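PDB 2GQT: UDP-N-Acetylenolpyruvylglucosamine Reductase, which reduces UDP-N-acetylenolpyruvylglucosamine to UDP-N-acetylmuramate, using NADPH and a bound FAD, a step in making the peptidoglycan of the bacterial cell wall. Local coordinates for residues A[23-29]-A[61-67]; A[118-122]-A[183-188]. All blocks are in the same frame, centred on the assembly; numbering follows the deposited sequence.

Contact 1 of 2, residues A[23-29]-A[61-67]; sequences AELWTVE and RVIRLAG
Strands 23-28 and 61-65 run parallel as the two inner strands of the mixed four-stranded sheet in the FAD-binding part of the enzyme. Five backbone hydrogen bonds alternate between them, from Val62 N to Glu24 O through Trp26 N to Val62 O (2.7 Å) and on to Ala66 N and Val28 O. Leu25, Thr27, Val62 and Arg64 stand on one face, Trp26, Val28, Ile63 and Leu65 on the other; the beta-branched residues among them suit extended backbone.

Near its start the pair carries a cation-pi stack. The guanidinium of Arg61 lies flat on the Trp26 ring, planes 19° apart and centres 4.0 Å apart, because the chain is stretched from CG to NE, which also brings CD over the five-membered ring. Trp26 NE1 donates to Glu24 OE1 (2.8 Å), which lies close to the plane of the indole, and a water links that oxygen to Arg61 NE, while Arg61 NH1 reaches Ala37 O. The indole is thus held in its rotation by both bond and stack.

On the other face Arg64, bent at its third torsion (chi3 -44°), turns its edge to Thr27: NE (3.0 Å) and NH2 (2.7 Å) both grip OG1, which lies in the guanidinium plane, and Leu25 CD2 lies over one guanidinium face, toward its rim at NE. A leucine in place of Arg64 would probably leave the Thr27 hydroxyl without its two donors and Leu25 CD2 without the flat group it packs on. At the exit, Gly67 has positive phi, and a side chain there would collide with Glu29 CB.

Strand 5-10 borders 23-28 antiparallel, strand 42-44 borders 61-65 in parallel, and helix 31-37 packs Leu34 and Ala37 against Val28, with Arg36 and Ala37 on Trp26.

Contact 2 of 2, residues A[118-122]-A[183-188]; sequences GTRFG and EVDRAR. With FAD (flavin-adenine dinucleotide), chain C.
The Phe121 ring is sandwiched: Val184 CG2 rests over one face, 3.9 Å from the centroid in a CH-pi contact, Arg120 CG sits over the centre of the opposite face, and Ala187 CB meets the edge at CZ (3.7 Å). Phe121 belongs to the two-residue turn of a small beta hairpin, which docks here on the C-terminal end of helix 174-187 beside the flavin. The small Ala187 lets the turn come close, and Arg120 NH1 also abuts its CB.

An ST turn shapes the hairpin. With chi1 at 65°, Thr119 OG1 lies between its own backbone N and carbonyl carbon, accepts from Phe121 N (3.1 Å) and is also bonded to Gly101 O. Outside, two waters join Arg120 NH1 to Glu183 OE2 and to Ala187 O, while Arg186 grips the Glu183 carboxylate side-on, NE to OE1 and NH2 to OE2.

Inside, both segments hold the FAD ring. Arg188 turns the edge of its guanidinium to the flavin, NH1 bonding O4 (2.9 Å) and NH2 bonding N5 (2.9 Å), and its charge is likely to polarise that side of the ring; Thr119 CG2 packs beside NH1. Gln191 OE1 gives NH2 a further partner. Gly118 reads the pyrimidine edge with backbone alone: its N donates to O2, and FAD N3 donates to Gly118 O at 2.7 Å in an almost straight bond, 178° at the hydrogen.

From the N terminus, strand 5-10 leads into 22-28, and contact 1 closes a loop that holds helix 31-37 and strand 42-44; strands 22-28 and 42-44, joined through helix 31-37, form a beta-alpha-beta crossover, and strand 61-65 then fills the place between them. Only later does contact 2 open. Its loop runs from the hairpin at 118-123 through strands 128-135, 138-142 and 161-171 and into helix 174-187. The two contacts therefore follow in series, neither nested nor crossed. Their centres lie about 31 Å apart on opposite sides of the chain's centre, and FAD spans the gap: Leu65 of contact 1 touches its adenine end, whereas contact 2 holds the flavin.

Contact 1 of 2, residues A[23-29]-A[61-67]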
loop_
_atom_site.group_PDB
_atom_site.type_symbol
_atom_site.label_atom_id
_atom_site.label_comp_id
_atom_site.label_asym_id
_atom_site.label_seq_id
_atom_site.Cartn_x
_atom_site.Cartn_y
_atom_site.Cartn_z
ATOM N N ALA A 23 7.771 -5.097 -16.798
ATOM C CA ALA A 23 8.093 -6.103 -15.798
ATOM C C ALA A 23 7.457 -7.432 -16.173
ATOM O O ALA A 23 6.441 -7.473 -16.886
ATOM C CB ALA A 23 7.626 -5.668 -14.411
ATOM N N GLU A 24 8.067 -8.508 -15.689
ATOM C CA GLU A 24 7.538 -9.850 -15.862
ATOM C C GLU A 24 6.705 -10.196 -14.637
ATOM O O GLU A 24 7.244 -10.385 -13.545
ATOM C CB GLU A 24 8.680 -10.844 -16.038
ATOM C CG GLU A 24 8.236 -12.265 -16.309
ATOM C CD GLU A 24 9.415 -13.198 -16.496
ATOM O OE1 GLU A 24 9.816 -13.857 -15.520
ATOM O OE2 GLU A 24 9.963 -13.248 -17.612
ATOM N N LEU A 25 5.393 -10.279 -14.836
ATOM C CA LEU A 25 4.452 -10.488 -13.747
ATOM C C LEU A 25 4.086 -11.959 -13.602
ATOM O O LEU A 25 3.574 -12.567 -14.536
ATOM C CB LEU A 25 3.196 -9.643 -13.971
ATOM C CG LEU A 25 2.151 -9.579 -12.857
ATOM C CD1 LEU A 25 2.706 -8.857 -11.636
ATOM C CD2 LEU A 25 0.921 -8.870 -13.380
ATOM N N TRP A 26 4.317 -12.503 -12.411
ATOM C CA TRP A 26 3.943 -13.864 -12.046
ATOM C C TRP A 26 2.730 -13.819 -11.122
ATOM O O TRP A 26 2.827 -13.315 -10.005
ATOM C CB TRP A 26 5.110 -14.521 -11.302
ATOM C CG TRP A 26 6.284 -14.828 -12.167
ATOM C CD1 TRP A 26 7.039 -13.946 -12.876
ATOM C CD2 TRP A 26 6.842 -16.123 -12.412
ATOM N NE1 TRP A 26 8.028 -14.614 -13.569
ATOM C CE2 TRP A 26 7.929 -15.951 -13.294
ATOM C CE3 TRP A 26 6.525 -17.413 -11.972
ATOM C CZ2 TRP A 26 8.701 -17.024 -13.749
ATOM C CZ3 TRP A 26 7.293 -18.482 -12.428
ATOM C CH2 TRP A 26 8.368 -18.278 -13.302
ATOM N N THR A 27 1.589 -14.330 -11.581
ATOM C CA THR A 27 0.380 -14.362 -10.760
ATOM C C THR A 27 0.258 -15.748 -10.141
ATOM O O THR A 27 0.067 -16.741 -10.848
ATOM C CB THR A 27 -0.873 -13.979 -11.579
ATOM O OG1 THR A 27 -0.672 -12.688 -12.160
ATOM C CG2 THR A 27 -2.102 -13.925 -10.689
ATOM N N VAL A 28 0.412 -15.796 -8.821
ATOM C CA VAL A 28 0.501 -17.031 -8.039
ATOM C C VAL A 28 -0.838 -17.320 -7.370
ATOM O O VAL A 28 -1.394 -16.443 -6.720
ATOM C CB VAL A 28 1.604 -16.880 -6.940
ATOM C CG1 VAL A 28 1.499 -17.979 -5.892
ATOM C CG2 VAL A 28 2.994 -16.864 -7.576
ATOM N N GLU A 29 -1.336 -18.550 -7.504
ATOM C CA GLU A 29 -2.621 -18.929 -6.915
ATOM C C GLU A 29 -2.537 -19.984 -5.816
ATOM O O GLU A 29 -3.515 -20.211 -5.102
ATOM C CB GLU A 29 -3.571 -19.428 -8.002
ATOM C CG GLU A 29 -4.012 -18.348 -8.972
ATOM C CD GLU A 29 -5.076 -18.833 -9.938
ATOM O OE1 GLU A 29 -5.228 -20.061 -10.103
ATOM O OE2 GLU A 29 -5.755 -17.979 -10.540
ATOM N N ARG A 61 11.417 -10.957 -11.163
ATOM C CA ARG A 61 10.063 -11.485 -11.219
ATOM C C ARG A 61 9.210 -10.650 -10.275
ATOM O O ARG A 61 9.601 -10.422 -9.131
ATOM C CB ARG A 61 10.041 -12.941 -10.782
ATOM C CG ARG A 61 10.849 -13.868 -11.670
ATOM C CD ARG A 61 10.731 -15.286 -11.165
ATOM N NE ARG A 61 11.424 -16.228 -12.039
ATOM C CZ ARG A 61 11.471 -17.542 -11.836
ATOM N NH1 ARG A 61 10.874 -18.082 -10.781
ATOM N NH2 ARG A 61 12.122 -18.317 -12.694
ATOM N N VAL A 62 8.075 -10.166 -10.771
ATOM C CA VAL A 62 7.145 -9.413 -9.934
ATOM C C VAL A 62 5.962 -10.329 -9.627
ATOM O O VAL A 62 5.246 -10.752 -10.532
ATOM C CB VAL A 62 6.705 -8.094 -10.609
ATOM C CG1 VAL A 62 5.713 -7.360 -9.733
ATOM C CG2 VAL A 62 7.916 -7.205 -10.855
ATOM N N ILE A 63 5.790 -10.659 -8.352
ATOM C CA ILE A 63 4.805 -11.632 -7.908
ATOM C C ILE A 63 3.542 -10.947 -7.391
ATOM O O ILE A 63 3.614 -10.023 -6.567
ATOM C CB ILE A 63 5.390 -12.539 -6.810
ATOM C CG1 ILE A 63 6.566 -13.354 -7.359
ATOM C CG2 ILE A 63 4.321 -13.461 -6.238
ATOM C CD1 ILE A 63 7.326 -14.128 -6.313
ATOM N N ARG A 64 2.402 -11.398 -7.907
ATOM C CA ARG A 64 1.070 -11.013 -7.426
ATOM C C ARG A 64 0.433 -12.239 -6.798
ATOM O O ARG A 64 0.466 -13.327 -7.380
ATOM C CB ARG A 64 0.175 -10.586 -8.596
ATOM C CG ARG A 64 0.458 -9.246 -9.211
ATOM C CD ARG A 64 -0.683 -8.861 -10.138
ATOM N NE ARG A 64 -1.163 -9.944 -11.006
ATOM C CZ ARG A 64 -2.241 -9.841 -11.775
ATOM N NH1 ARG A 64 -2.944 -8.713 -11.777
ATOM N NH2 ARG A 64 -2.618 -10.849 -12.547
ATOM N N LEU A 65 -0.181 -12.056 -5.635
ATOM C CA LEU A 65 -0.852 -13.140 -4.937
ATOM C C LEU A 65 -2.332 -13.139 -5.241
ATOM O O LEU A 65 -3.034 -12.163 -4.961
ATOM C CB LEU A 65 -0.633 -13.010 -3.433
ATOM C CG LEU A 65 0.811 -12.980 -2.932
ATOM C CD1 LEU A 65 0.807 -12.700 -1.446
ATOM C CD2 LEU A 65 1.548 -14.281 -3.242
ATOM N N ALA A 66 -2.793 -14.236 -5.823
ATOM C CA ALA A 66 -4.202 -14.389 -6.158
ATOM C C ALA A 66 -4.672 -15.770 -5.694
ATOM O O ALA A 66 -4.071 -16.346 -4.790
ATOM C CB ALA A 66 -4.408 -14.179 -7.659
ATOM N N GLY A 67 -5.748 -16.299 -6.280
ATOM C CA GLY A 67 -6.221 -17.640 -5.931
ATOM C C GLY A 67 -6.467 -17.790 -4.442
ATOM O O GLY A 67 -7.190 -17.001 -3.843
HETATM O O HOH W 1 12.002 -15.154 -14.703
#

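Contact 2 of 2, residues A[118-122]-A[183-188]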
loop_
_atom_site.group_PDB
_atom_site.type_symbol
_atom_site.label_atom_id
_atom_site.label_comp_id
_atom_site.label_asym_id
_atom_site.label_seq_id
_atom_site.Cartn_x
_atom_site.Cartn_y
_atom_site.Cartn_z
ATOM N N GLY A 118 -1.599 3.026 8.173
ATOM C CA GLY A 118 -2.427 3.563 9.235
ATOM C C GLY A 118 -2.793 5.019 9.109
ATOM O O GLY A 118 -2.392 5.711 8.167
ATOM N N THR A 119 -3.603 5.456 10.066
ATOM C CA THR A 119 -4.088 6.827 10.168
ATOM C C THR A 119 -3.945 7.244 11.632
ATOM O O THR A 119 -3.438 6.471 12.448
ATOM C CB THR A 119 -5.568 6.913 9.755
ATOM O OG1 THR A 119 -6.363 6.178 10.697
ATOM C CG2 THR A 119 -5.789 6.365 8.344
ATOM N N ARG A 120 -4.416 8.439 11.973
ATOM C CA ARG A 120 -4.404 8.892 13.369
ATOM C C ARG A 120 -5.285 8.010 14.259
ATOM O O ARG A 120 -5.210 8.081 15.487
ATOM C CB ARG A 120 -4.849 10.359 13.479
ATOM C CG ARG A 120 -6.327 10.628 13.184
ATOM C CD ARG A 120 -6.770 12.010 13.674
ATOM N NE ARG A 120 -6.213 13.071 12.839
ATOM C CZ ARG A 120 -6.912 13.824 11.992
ATOM N NH1 ARG A 120 -8.225 13.670 11.869
ATOM N NH2 ARG A 120 -6.289 14.751 11.277
ATOM N N PHE A 121 -6.132 7.203 13.626
ATOM C CA PHE A 121 -7.109 6.372 14.325
ATOM C C PHE A 121 -6.583 4.992 14.717
ATOM O O PHE A 121 -6.991 4.428 15.742
ATOM C CB PHE A 121 -8.387 6.260 13.489
ATOM C CG PHE A 121 -8.957 7.595 13.077
ATOM C CD1 PHE A 121 -8.745 8.092 11.793
ATOM C CD2 PHE A 121 -9.688 8.365 13.980
ATOM C CE1 PHE A 121 -9.265 9.329 11.411
ATOM C CE2 PHE A 121 -10.212 9.598 13.603
ATOM C CZ PHE A 121 -10.003 10.079 12.316
ATOM N N GLY A 122 -5.676 4.458 13.906
ATOM C CA GLY A 122 -5.159 3.107 14.090
ATOM C C GLY A 122 -4.240 2.711 12.956
ATOM O O GLY A 122 -4.194 3.378 11.917
ATOM N N GLU A 183 -16.340 9.161 10.858
ATOM C CA GLU A 183 -15.365 10.144 11.317
ATOM C C GLU A 183 -14.070 10.025 10.522
ATOM O O GLU A 183 -13.455 11.034 10.190
ATOM C CB GLU A 183 -15.108 10.045 12.827
ATOM C CG GLU A 183 -13.959 10.939 13.364
ATOM C CD GLU A 183 -14.002 12.411 12.901
ATOM O OE1 GLU A 183 -15.098 12.964 12.681
ATOM O OE2 GLU A 183 -12.921 13.021 12.753
ATOM N N VAL A 184 -13.664 8.795 10.206
ATOM C CA VAL A 184 -12.467 8.601 9.382
ATOM C C VAL A 184 -12.663 9.233 8.007
ATOM O O VAL A 184 -11.780 9.941 7.507
ATOM C CB VAL A 184 -12.074 7.111 9.264
ATOM C CG1 VAL A 184 -10.803 6.954 8.427
ATOM C CG2 VAL A 184 -11.859 6.526 10.642
ATOM N N ASP A 185 -13.833 9.019 7.419
ATOM C CA ASP A 185 -14.164 9.619 6.128
ATOM C C ASP A 185 -14.092 11.149 6.204
ATOM O O ASP A 185 -13.478 11.793 5.349
ATOM C CB ASP A 185 -15.545 9.162 5.652
ATOM C CG ASP A 185 -15.689 9.219 4.137
ATOM O OD1 ASP A 185 -14.886 8.568 3.431
ATOM O OD2 ASP A 185 -16.608 9.916 3.651
ATOM N N ARG A 186 -14.689 11.724 7.247
ATOM C CA ARG A 186 -14.662 13.176 7.444
ATOM C C ARG A 186 -13.226 13.690 7.524
ATOM O O ARG A 186 -12.885 14.690 6.894
ATOM C CB ARG A 186 -15.450 13.586 8.701
ATOM C CG ARG A 186 -15.707 15.103 8.802
ATOM C CD ARG A 186 -15.822 15.587 10.254
ATOM N NE ARG A 186 -14.604 15.274 10.999
ATOM C CZ ARG A 186 -13.495 16.012 10.987
ATOM N NH1 ARG A 186 -13.439 17.149 10.293
ATOM N NH2 ARG A 186 -12.435 15.614 11.676
ATOM N N ALA A 187 -12.387 12.990 8.278
ATOM C CA ALA A 187 -10.994 13.374 8.452
ATOM C C ALA A 187 -10.188 13.346 7.149
ATOM O O ALA A 187 -9.222 14.084 7.011
ATOM C CB ALA A 187 -10.335 12.498 9.502
ATOM N N ARG A 188 -10.608 12.513 6.199
ATOM C CA ARG A 188 -9.920 12.350 4.903
ATOM C C ARG A 188 -10.479 13.255 3.794
ATOM O O ARG A 188 -9.996 13.207 2.651
ATOM C CB ARG A 188 -9.954 10.875 4.461
ATOM C CG ARG A 188 -9.446 9.860 5.500
ATOM C CD ARG A 188 -9.270 8.471 4.881
ATOM N NE ARG A 188 -8.158 8.509 3.943
ATOM C CZ ARG A 188 -7.022 7.822 4.039
ATOM N NH1 ARG A 188 -6.831 6.901 4.979
ATOM N NH2 ARG A 188 -6.084 8.029 3.132
HETATM P PA FAD C . 2.270 -1.831 -2.916
HETATM O O1A FAD C . 2.282 -0.387 -3.200
HETATM O O2A FAD C . 1.922 -2.797 -3.982
HETATM O O5B FAD C . 3.657 -2.294 -2.301
HETATM C C5B FAD C . 4.236 -1.542 -1.228
HETATM C C4B FAD C . 5.340 -2.344 -0.574
HETATM O O4B FAD C . 4.758 -3.513 0.038
HETATM C C3B FAD C . 6.412 -2.855 -1.547
HETATM O O3B FAD C . 7.650 -2.913 -0.838
HETATM C C2B FAD C . 5.917 -4.261 -1.865
HETATM O O2B FAD C . 6.976 -5.124 -2.278
HETATM C C1B FAD C . 5.399 -4.692 -0.509
HETATM N N9A FAD C . 4.399 -5.780 -0.527
HETATM C C8A FAD C . 3.203 -5.764 -1.139
HETATM N N7A FAD C . 2.580 -6.921 -0.901
HETATM C C5A FAD C . 3.367 -7.662 -0.113
HETATM C C6A FAD C . 3.282 -8.942 0.448
HETATM N N6A FAD C . 2.215 -9.737 0.288
HETATM N N1A FAD C . 4.310 -9.380 1.202
HETATM C C2A FAD C . 5.401 -8.625 1.395
HETATM N N3A FAD C . 5.540 -7.410 0.873
HETATM C C4A FAD C . 4.532 -6.933 0.117
HETATM N N1 FAD C . -0.819 4.642 3.635
HETATM C C2 FAD C . -1.026 4.753 4.993
HETATM O O2 FAD C . -0.246 4.224 5.773
HETATM N N3 FAD C . -2.105 5.489 5.474
HETATM C C4 FAD C . -3.009 6.104 4.617
HETATM O O4 FAD C . -3.961 6.741 5.080
HETATM C C4X FAD C . -2.797 5.978 3.245
HETATM N N5 FAD C . -3.672 6.587 2.349
HETATM C C5X FAD C . -3.488 6.398 0.973
HETATM C C6 FAD C . -4.409 6.955 0.085
HETATM C C7 FAD C . -4.267 6.778 -1.288
HETATM C C7M FAD C . -5.299 7.390 -2.243
HETATM C C8 FAD C . -3.181 6.041 -1.771
HETATM C C8M FAD C . -3.003 5.839 -3.283
HETATM C C9 FAD C . -2.257 5.493 -0.884
HETATM C C9A FAD C . -2.397 5.663 0.493
HETATM N N10 FAD C . -1.474 5.114 1.399
HETATM C C10 FAD C . -1.703 5.250 2.766
HETATM C "C1'" FAD C . -0.244 4.413 0.945
HETATM C "C2'" FAD C . -0.493 2.927 0.643
HETATM O "O2'" FAD C . -1.896 2.674 0.434
HETATM C "C3'" FAD C . -0.001 2.012 1.766
HETATM O "O3'" FAD C . 1.417 2.160 1.925
HETATM C "C4'" FAD C . -0.365 0.544 1.505
HETATM O "O4'" FAD C . -0.081 -0.226 2.675
HETATM C "C5'" FAD C . 0.372 -0.065 0.315
HETATM O "O5'" FAD C . -0.215 -1.344 0.076
HETATM P P FAD C . -0.236 -1.936 -1.407
HETATM O O1P FAD C . -0.856 -3.271 -1.314
HETATM O O2P FAD C . -0.761 -0.955 -2.380
HETATM O O3P FAD C . 1.344 -2.136 -1.617
HETATM O O HOH W 2 -10.437 13.035 13.682
HETATM O O HOH W 3 -8.753 15.698 9.421
#